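Local coordinates for EDD domain protein, DegV family (Ruminococcus gnavus, PDB 3JR7) that is of unknown function but probably binds lipids, like other DegV family proteins, at residues Glu65-Lys70 and Ser285-Asn290; Glu143-Leu148 and Glu172-Tyr177; Gln151-Ala156 and Glu165-Tyr170. All coordinates share one frame; numbering follows the deposited sequence.

Contact 1 (Glu65-Lys70 and Ser285-Asn290); sequences EELLLK and STVYAN
A roughly parallel helix-helix packing in the DegV fold joins helix 64-73 to helix 283-289 through Leu67, Leu68, Thr286 and Val287. The two segments run in much the same direction, crossing at -33° with their axes 10.3 Å apart, a separation bridged by branched side chains from both helices. Thr286 is the centre of it. Its methyl CG2 lies anti to the backbone N and meets two leucines: Leu67 CD2 comes tip to tip at 3.6 Å from Thr286 CG2, while Leu68 CD2 arrives across it, at about a right angle, also 3.6 Å from Thr286 CG2. Threonine suits the place because its two branches divide the work: the methyl faces the leucines, and OG1 turns back to hydrogen-bond with residues just before it, Thr281 OG1 and Ser282 O. The other branch of Leu67 crosses Val287, with CD1 4.0 Å from Val287 CG2. Ser285 and Tyr288, on the same turns of helix 283-289, belong to the ligand pocket; Ser285 OG also hydrogen-bonds with Glu31 OE2. Beyond the interface, Leu67 continues onto Trp56 of strand 54-57 and Ile51 of strand 42-51, and Val287 leans on Ile49 and on Thr185 of helix 184-188.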
loop_
_atom_site.group_PDB
_atom_site.type_symbol
_atom_site.label_atom_id
_atom_site.label_comp_id
_atom_site.label_asym_id
_atom_site.label_seq_id
_atom_site.Cartn_x
_atom_site.Cartn_y
_atom_site.Cartn_z
ATOM N N GLU A 65 13.956 7.045 10.059
ATOM C CA GLU A 65 14.215 7.995 11.144
ATOM C C GLU A 65 14.588 9.337 10.518
ATOM O O GLU A 65 14.031 10.387 10.850
ATOM C CB GLU A 65 15.305 7.473 12.134
ATOM C CG GLU A 65 15.771 8.603 13.078
ATOM C CD GLU A 65 16.523 8.161 14.320
ATOM O OE1 GLU A 65 16.940 6.975 14.457
ATOM O OE2 GLU A 65 16.689 9.053 15.187
ATOM N N GLU A 66 15.480 9.316 9.532
ATOM C CA GLU A 66 15.839 10.572 8.863
ATOM C C GLU A 66 14.626 11.250 8.226
ATOM O O GLU A 66 14.458 12.471 8.205
ATOM C CB GLU A 66 16.926 10.292 7.813
ATOM C CG GLU A 66 17.273 11.534 7.005
ATOM C CD GLU A 66 18.390 11.314 5.994
ATOM O OE1 GLU A 66 18.465 10.205 5.399
ATOM O OE2 GLU A 66 19.137 12.299 5.763
ATOM N N LEU A 67 13.754 10.451 7.654
ATOM C CA LEU A 67 12.574 11.034 7.033
ATOM C C LEU A 67 11.634 11.625 8.074
ATOM O O LEU A 67 11.133 12.719 7.912
ATOM C CB LEU A 67 11.858 9.930 6.202
ATOM C CG LEU A 67 10.485 10.258 5.595
ATOM C CD1 LEU A 67 10.510 11.465 4.669
ATOM C CD2 LEU A 67 10.009 8.973 4.850
ATOM N N LEU A 68 11.376 10.899 9.150
ATOM C CA LEU A 68 10.488 11.412 10.205
ATOM C C LEU A 68 11.040 12.694 10.816
ATOM O O LEU A 68 10.291 13.591 11.144
ATOM C CB LEU A 68 10.307 10.351 11.296
ATOM C CG LEU A 68 9.355 9.179 10.963
ATOM C CD1 LEU A 68 9.379 8.038 12.025
ATOM C CD2 LEU A 68 7.912 9.699 10.712
ATOM N N LEU A 69 12.361 12.757 10.995
ATOM C CA LEU A 69 12.987 13.971 11.580
ATOM C C LEU A 69 12.867 15.158 10.616
ATOM O O LEU A 69 12.565 16.282 11.029
ATOM C CB LEU A 69 14.467 13.710 11.916
ATOM C CG LEU A 69 14.688 12.853 13.177
ATOM C CD1 LEU A 69 16.099 12.409 13.217
ATOM C CD2 LEU A 69 14.297 13.606 14.495
ATOM N N LYS A 70 13.067 14.900 9.318
ATOM C CA LYS A 70 12.865 15.972 8.350
ATOM C C LYS A 70 11.419 16.470 8.331
ATOM O O LYS A 70 11.150 17.691 8.274
ATOM C CB LYS A 70 13.326 15.521 6.953
ATOM C CG LYS A 70 13.217 16.596 5.901
ATOM C CD LYS A 70 14.098 17.823 6.226
ATOM C CE LYS A 70 14.264 18.727 5.010
ATOM N NZ LYS A 70 15.278 19.797 5.257
ATOM N N SER A 285 4.475 5.639 2.530
ATOM C CA SER A 285 3.571 5.304 3.613
ATOM C C SER A 285 3.859 6.150 4.866
ATOM O O SER A 285 2.942 6.651 5.519
ATOM C CB SER A 285 3.637 3.802 3.913
ATOM O OG SER A 285 3.069 3.001 2.840
ATOM N N THR A 286 5.145 6.302 5.193
ATOM C CA THR A 286 5.557 7.167 6.295
ATOM C C THR A 286 5.118 8.606 6.091
ATOM O O THR A 286 4.542 9.217 7.006
ATOM C CB THR A 286 7.054 7.093 6.475
ATOM O OG1 THR A 286 7.378 5.765 6.937
ATOM C CG2 THR A 286 7.545 8.175 7.419
ATOM N N VAL A 287 5.327 9.142 4.888
ATOM C CA VAL A 287 4.948 10.519 4.624
ATOM C C VAL A 287 3.459 10.782 4.882
ATOM O O VAL A 287 3.091 11.801 5.478
ATOM C CB VAL A 287 5.319 10.921 3.187
ATOM C CG1 VAL A 287 4.667 12.247 2.797
ATOM C CG2 VAL A 287 6.884 10.993 3.017
ATOM N N TYR A 288 2.590 9.881 4.429
ATOM C CA TYR A 288 1.142 10.067 4.577
ATOM C C TYR A 288 0.572 9.506 5.886
ATOM O O TYR A 288 -0.418 10.036 6.401
ATOM C CB TYR A 288 0.410 9.537 3.329
ATOM C CG TYR A 288 0.667 10.450 2.139
ATOM C CD1 TYR A 288 -0.010 11.666 2.018
ATOM C CD2 TYR A 288 1.643 10.181 1.221
ATOM C CE1 TYR A 288 0.200 12.506 0.975
ATOM C CE2 TYR A 288 1.899 11.067 0.129
ATOM C CZ TYR A 288 1.174 12.221 0.030
ATOM O OH TYR A 288 1.388 13.144 -0.985
ATOM N N ALA A 289 1.176 8.466 6.445
ATOM C CA ALA A 289 0.658 7.901 7.705
ATOM C C ALA A 289 1.106 8.711 8.919
ATOM O O ALA A 289 0.386 8.835 9.930
ATOM C CB ALA A 289 1.082 6.439 7.850
ATOM N N ASN A 290 2.335 9.175 8.842
ATOM C CA ASN A 290 2.992 9.953 9.878
ATOM C C ASN A 290 3.304 9.115 11.102
ATOM O O ASN A 290 2.844 7.949 11.258
ATOM C CB ASN A 290 2.190 11.227 10.244
ATOM C CG ASN A 290 2.349 12.328 9.217
ATOM O OD1 ASN A 290 1.359 12.850 8.666
ATOM N ND2 ASN A 290 3.591 12.719 8.974
#

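Contact 2 (Glu143-Leu148 and Glu172-Tyr177); sequences ETLIAL and EEQHTY
Leu145 and Ile146, neighbours on helix 141-155, flank the amide of Gln174 at the point where the DegV chain leaves helix 160-173 and turns into strand 176-179. This helix-to-strand passage carries the chain from one sheet to the other: helix 160-173 packs on strand 130-135 of the first sheet, whereas His175 and Tyr177 make backbone bonds to Val298 and Val296, and Thr176 to Ser211, as part of the second, with strand 176-179 between 205-211 and 294-297. Along the first segment, Leu145 comes first, its bond to CB pointing at the glutamine, and CB lies 3.5 Å from Gln174 NE2. The leucine also touches Val297, so that one apolar residue lines both the amide and strand 294-297. Gln174 reaches in with a stretched chain, CG anti to the backbone N (chi1 -170°) and CD anti in turn, which brings its buried amide nitrogen to two acceptors beyond the segments, Gly142 O and Tyr170 OH. With an alanine here, both bonds would go, probably leaving Gly142 O and Tyr170 OH without this mate and opening a gap beside the two apolar residues. Ile146 follows, crossing the glutamine at about a right angle; its long branch supplies a purely apolar wall, with CG1 3.8 Å from Gln174 NE2 and its terminal methyl CD1 3.8 Å from Gln174 OE1.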
loop_
_atom_site.group_PDB
_atom_site.type_symbol
_atom_site.label_atom_id
_atom_site.label_comp_id
_atom_site.label_asym_id
_atom_site.label_seq_id
_atom_site.Cartn_x
_atom_site.Cartn_y
_atom_site.Cartn_z
ATOM N N GLU A 143 -0.938 -3.117 -1.296
ATOM C CA GLU A 143 -0.119 -3.467 -2.485
ATOM C C GLU A 143 0.709 -4.726 -2.224
ATOM O O GLU A 143 0.846 -5.614 -3.089
ATOM C CB GLU A 143 0.789 -2.305 -2.841
ATOM C CG GLU A 143 0.026 -1.034 -3.263
ATOM C CD GLU A 143 0.942 0.154 -3.491
ATOM O OE1 GLU A 143 1.873 0.043 -4.301
ATOM O OE2 GLU A 143 0.726 1.198 -2.844
ATOM N N THR A 144 1.276 -4.796 -1.019
ATOM C CA THR A 144 2.097 -5.905 -0.598
ATOM C C THR A 144 1.303 -7.189 -0.738
ATOM O O THR A 144 1.767 -8.177 -1.345
ATOM C CB THR A 144 2.512 -5.755 0.884
ATOM O OG1 THR A 144 3.081 -4.454 1.107
ATOM C CG2 THR A 144 3.471 -6.832 1.273
ATOM N N LEU A 145 0.094 -7.164 -0.205
ATOM C CA LEU A 145 -0.743 -8.367 -0.217
ATOM C C LEU A 145 -1.130 -8.794 -1.646
ATOM O O LEU A 145 -1.146 -9.980 -1.956
ATOM C CB LEU A 145 -1.993 -8.185 0.642
ATOM C CG LEU A 145 -1.805 -8.342 2.143
ATOM C CD1 LEU A 145 -3.077 -7.897 2.878
ATOM C CD2 LEU A 145 -1.402 -9.753 2.513
ATOM N N ILE A 146 -1.386 -7.827 -2.504
ATOM C CA ILE A 146 -1.652 -8.091 -3.933
ATOM C C ILE A 146 -0.425 -8.759 -4.622
ATOM O O ILE A 146 -0.584 -9.773 -5.285
ATOM C CB ILE A 146 -2.077 -6.794 -4.669
ATOM C CG1 ILE A 146 -3.436 -6.287 -4.114
ATOM C CG2 ILE A 146 -2.205 -7.011 -6.184
ATOM C CD1 ILE A 146 -3.731 -4.842 -4.479
ATOM N N ALA A 147 0.778 -8.231 -4.375
ATOM C CA ALA A 147 2.021 -8.811 -4.865
ATOM C C ALA A 147 2.164 -10.274 -4.413
ATOM O O ALA A 147 2.531 -11.146 -5.239
ATOM C CB ALA A 147 3.256 -8.003 -4.405
ATOM N N LEU A 148 1.883 -10.537 -3.128
ATOM C CA LEU A 148 1.891 -11.917 -2.580
ATOM C C LEU A 148 0.893 -12.836 -3.289
ATOM O O LEU A 148 1.165 -14.018 -3.578
ATOM C CB LEU A 148 1.646 -11.921 -1.055
ATOM C CG LEU A 148 2.802 -11.409 -0.191
ATOM C CD1 LEU A 148 2.470 -11.231 1.252
ATOM C CD2 LEU A 148 4.066 -12.368 -0.343
ATOM N N GLU A 172 -10.871 -6.955 -5.319
ATOM C CA GLU A 172 -12.284 -6.702 -5.007
ATOM C C GLU A 172 -12.671 -7.165 -3.590
ATOM O O GLU A 172 -13.440 -6.485 -2.918
ATOM C CB GLU A 172 -13.164 -7.407 -6.081
ATOM C CG GLU A 172 -14.682 -7.159 -5.966
ATOM C CD GLU A 172 -15.429 -8.213 -5.169
ATOM O OE1 GLU A 172 -14.831 -9.252 -4.774
ATOM O OE2 GLU A 172 -16.642 -8.001 -4.947
ATOM N N GLU A 173 -12.098 -8.273 -3.120
ATOM C CA GLU A 173 -12.337 -8.740 -1.747
ATOM C C GLU A 173 -11.618 -7.920 -0.686
ATOM O O GLU A 173 -12.092 -7.845 0.455
ATOM C CB GLU A 173 -11.896 -10.196 -1.577
ATOM C CG GLU A 173 -12.660 -11.101 -2.562
ATOM C CD GLU A 173 -12.079 -12.524 -2.730
ATOM O OE1 GLU A 173 -10.881 -12.797 -2.542
ATOM O OE2 GLU A 173 -12.870 -13.397 -3.094
ATOM N N GLN A 174 -10.479 -7.325 -1.065
ATOM C CA GLN A 174 -9.574 -6.658 -0.124
ATOM C C GLN A 174 -10.094 -5.307 0.358
ATOM O O GLN A 174 -10.412 -4.452 -0.467
ATOM C CB GLN A 174 -8.213 -6.463 -0.796
ATOM C CG GLN A 174 -7.084 -6.004 0.118
ATOM C CD GLN A 174 -5.844 -5.604 -0.676
ATOM O OE1 GLN A 174 -5.878 -4.608 -1.393
ATOM N NE2 GLN A 174 -4.733 -6.347 -0.508
ATOM N N HIS A 175 -10.098 -5.089 1.690
ATOM C CA HIS A 175 -10.463 -3.802 2.303
ATOM C C HIS A 175 -9.299 -3.275 3.160
ATOM O O HIS A 175 -8.590 -4.054 3.778
ATOM C CB HIS A 175 -11.657 -3.958 3.271
ATOM C CG HIS A 175 -12.907 -4.458 2.629
ATOM N ND1 HIS A 175 -13.132 -5.798 2.402
ATOM C CD2 HIS A 175 -13.963 -3.800 2.100
ATOM C CE1 HIS A 175 -14.293 -5.942 1.786
ATOM N NE2 HIS A 175 -14.807 -4.748 1.578
ATOM N N THR A 176 -9.166 -1.955 3.222
ATOM C CA THR A 176 -8.091 -1.267 3.923
ATOM C C THR A 176 -8.688 -0.356 4.992
ATOM O O THR A 176 -9.748 0.284 4.799
ATOM C CB THR A 176 -7.296 -0.366 2.935
ATOM O OG1 THR A 176 -6.851 -1.180 1.861
ATOM C CG2 THR A 176 -6.059 0.347 3.599
ATOM N N TYR A 177 -7.984 -0.273 6.106
ATOM C CA TYR A 177 -8.403 0.534 7.265
ATOM C C TYR A 177 -7.185 1.183 7.861
ATOM O O TYR A 177 -6.100 0.600 7.816
ATOM C CB TYR A 177 -9.017 -0.389 8.314
ATOM C CG TYR A 177 -10.097 -1.282 7.790
ATOM C CD1 TYR A 177 -11.429 -0.942 7.931
ATOM C CD2 TYR A 177 -9.779 -2.479 7.142
ATOM C CE1 TYR A 177 -12.425 -1.763 7.420
ATOM C CE2 TYR A 177 -10.745 -3.289 6.662
ATOM C CZ TYR A 177 -12.071 -2.934 6.807
ATOM O OH TYR A 177 -13.047 -3.762 6.310
#

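Contact 3 (Gln151-Ala156 and Glu165-Tyr170); sequences QQCEKA and ESVECY
Cys153 and Ser166 hold the nearest CA atoms between segments 151-156 and 165-170, 7.4 Å apart, where helix 141-155 and helix 160-173, successive in the chain, run obliquely in broadly opposite senses. Both residues are small, which is consistent with the close approach. Both side chains set off toward the other helix, and a single sulfur does most of the touching. Cys153 SG lies beside its own backbone N and anti to the carbonyl carbon (chi1 -65°), a setting that carries it onto the next helix, where it rests 3.7 Å from Ser166 CB. The serine offers its methylene to the sulfur, while Ser166 OG is engaged one turn back along its own helix, hydrogen-bonded to Glu162 O, which satisfies the polar end. The second neighbour of the sulfur is Val167, whose CG2 stands 4.2 Å from Cys153 SG in looser apolar contact. Val167 suits its place as a compact branched residue, since it also packs against Ile146 and Val150 of helix 141-155 and against Phe134 of strand 130-135. Met158, from the loop joining the helices, touches both Cys153 and Ser166. Cys153 stays buried; the exposed Cys169, farther along helix 160-173, is the one seen in an interchain disulfide. The two elements make a helix-loop-helix pair of the DegV fold, its consecutive helices linked by a short loop and packed on the sheet that holds strands 22-27 and 130-135.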
loop_
_atom_site.group_PDB
_atom_site.type_symbol
_atom_site.label_atom_id
_atom_site.label_comp_id
_atom_site.label_asym_id
_atom_site.label_seq_id
_atom_site.Cartn_x
_atom_site.Cartn_y
_atom_site.Cartn_z
ATOM N N GLN A 151 2.194 -13.935 -6.690
ATOM C CA GLN A 151 3.166 -15.026 -6.515
ATOM C C GLN A 151 2.465 -16.334 -6.171
ATOM O O GLN A 151 2.852 -17.390 -6.639
ATOM C CB GLN A 151 4.148 -14.650 -5.398
ATOM C CG GLN A 151 5.205 -15.749 -4.991
ATOM C CD GLN A 151 6.038 -15.315 -3.768
ATOM O OE1 GLN A 151 5.508 -14.864 -2.779
ATOM N NE2 GLN A 151 7.316 -15.399 -3.875
ATOM N N GLN A 152 1.433 -16.258 -5.335
ATOM C CA GLN A 152 0.680 -17.458 -4.958
ATOM C C GLN A 152 0.027 -18.079 -6.197
ATOM O O GLN A 152 0.177 -19.282 -6.448
ATOM C CB GLN A 152 -0.356 -17.126 -3.870
ATOM C CG GLN A 152 -1.195 -18.341 -3.403
ATOM C CD GLN A 152 -2.432 -17.938 -2.581
ATOM O OE1 GLN A 152 -2.668 -16.762 -2.293
ATOM N NE2 GLN A 152 -3.230 -18.915 -2.229
ATOM N N CYS A 153 -0.630 -17.258 -7.008
ATOM C CA CYS A 153 -1.230 -17.728 -8.270
ATOM C C CYS A 153 -0.201 -18.336 -9.223
ATOM O O CYS A 153 -0.431 -19.409 -9.816
ATOM C CB CYS A 153 -1.930 -16.591 -8.955
ATOM S SG CYS A 153 -3.343 -16.005 -8.001
ATOM N N GLU A 154 0.925 -17.652 -9.377
ATOM C CA GLU A 154 2.026 -18.164 -10.226
ATOM C C GLU A 154 2.505 -19.533 -9.716
ATOM O O GLU A 154 2.654 -20.458 -10.498
ATOM C CB GLU A 154 3.186 -17.184 -10.305
ATOM C CG GLU A 154 3.008 -16.042 -11.365
ATOM C CD GLU A 154 3.225 -16.497 -12.815
ATOM O OE1 GLU A 154 3.796 -17.591 -13.020
ATOM O OE2 GLU A 154 2.828 -15.759 -13.766
ATOM N N LYS A 155 2.647 -19.663 -8.397
ATOM C CA LYS A 155 3.075 -20.902 -7.794
ATOM C C LYS A 155 2.050 -22.026 -8.013
ATOM O O LYS A 155 2.438 -23.188 -8.205
ATOM C CB LYS A 155 3.370 -20.688 -6.305
ATOM C CG LYS A 155 3.653 -21.944 -5.546
ATOM C CD LYS A 155 4.351 -21.696 -4.202
ATOM C CE LYS A 155 4.514 -23.031 -3.444
ATOM N NZ LYS A 155 5.374 -22.891 -2.221
ATOM N N ALA A 156 0.763 -21.682 -8.038
ATOM C CA ALA A 156 -0.280 -22.656 -8.366
ATOM C C ALA A 156 -0.285 -23.072 -9.853
ATOM O O ALA A 156 -1.072 -23.932 -10.230
ATOM C CB ALA A 156 -1.640 -22.158 -7.941
ATOM N N GLU A 165 -7.150 -12.548 -13.596
ATOM C CA GLU A 165 -8.491 -12.706 -13.048
ATOM C C GLU A 165 -8.483 -12.952 -11.539
ATOM O O GLU A 165 -9.282 -12.327 -10.813
ATOM C CB GLU A 165 -9.265 -13.804 -13.786
ATOM C CG GLU A 165 -10.671 -14.074 -13.211
ATOM C CD GLU A 165 -11.495 -15.098 -14.018
ATOM O OE1 GLU A 165 -10.881 -15.957 -14.657
ATOM O OE2 GLU A 165 -12.741 -15.078 -13.957
ATOM N N SER A 166 -7.637 -13.868 -11.052
ATOM C CA SER A 166 -7.635 -14.219 -9.617
ATOM C C SER A 166 -7.226 -13.041 -8.753
ATOM O O SER A 166 -7.782 -12.827 -7.662
ATOM C CB SER A 166 -6.726 -15.408 -9.279
ATOM O OG SER A 166 -7.136 -16.520 -10.047
ATOM N N VAL A 167 -6.266 -12.264 -9.246
ATOM C CA VAL A 167 -5.773 -11.133 -8.491
ATOM C C VAL A 167 -6.763 -9.979 -8.503
ATOM O O VAL A 167 -6.945 -9.336 -7.487
ATOM C CB VAL A 167 -4.393 -10.694 -8.987
ATOM C CG1 VAL A 167 -3.990 -9.371 -8.338
ATOM C CG2 VAL A 167 -3.349 -11.836 -8.703
ATOM N N GLU A 168 -7.389 -9.699 -9.648
ATOM C CA GLU A 168 -8.436 -8.695 -9.685
ATOM C C GLU A 168 -9.577 -9.065 -8.730
ATOM O O GLU A 168 -10.131 -8.170 -8.087
ATOM C CB GLU A 168 -8.935 -8.382 -11.115
ATOM C CG GLU A 168 -7.889 -7.697 -12.015
ATOM C CD GLU A 168 -7.627 -6.174 -11.716
ATOM O OE1 GLU A 168 -8.322 -5.629 -10.770
ATOM O OE2 GLU A 168 -6.760 -5.538 -12.464
ATOM N N CYS A 169 -9.904 -10.356 -8.613
ATOM C CA CYS A 169 -10.910 -10.808 -7.643
ATOM C C CYS A 169 -10.422 -10.507 -6.214
ATOM O O CYS A 169 -11.143 -9.935 -5.401
ATOM C CB CYS A 169 -11.206 -12.314 -7.787
ATOM S SG CYS A 169 -12.249 -13.001 -6.424
ATOM N N TYR A 170 -9.200 -10.902 -5.923
ATOM C CA TYR A 170 -8.621 -10.583 -4.631
ATOM C C TYR A 170 -8.710 -9.075 -4.308
ATOM O O TYR A 170 -9.087 -8.700 -3.177
ATOM C CB TYR A 170 -7.168 -11.088 -4.514
ATOM C CG TYR A 170 -6.558 -10.627 -3.193
ATOM C CD1 TYR A 170 -7.095 -11.058 -1.983
ATOM C CD2 TYR A 170 -5.505 -9.723 -3.150
ATOM C CE1 TYR A 170 -6.602 -10.600 -0.769
ATOM C CE2 TYR A 170 -4.981 -9.283 -1.933
ATOM C CZ TYR A 170 -5.549 -9.718 -0.751
ATOM O OH TYR A 170 -5.089 -9.266 0.462
#

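In the fold
Contacts 2 and 3 share helices 141-155 and 160-173 and form one continuous interface, their centres about 12 Å apart. They meet through Leu145 CB and Tyr170 OH at 3.3 Å, and through Ile146 CG2 and Val167 CG1 at 3.7 Å. Contact 1 stands apart: its centre lies about 22 Å from that of contact 2 and about 32 Å from that of contact 3, which is across the middle of the chain. Along the sequence, contact 3 is nested within contact 2, and both within contact 1. The segments of contacts 1 and 2 also supply Ser285, Tyr288 and Thr176 to the pocket holding the bound polyether.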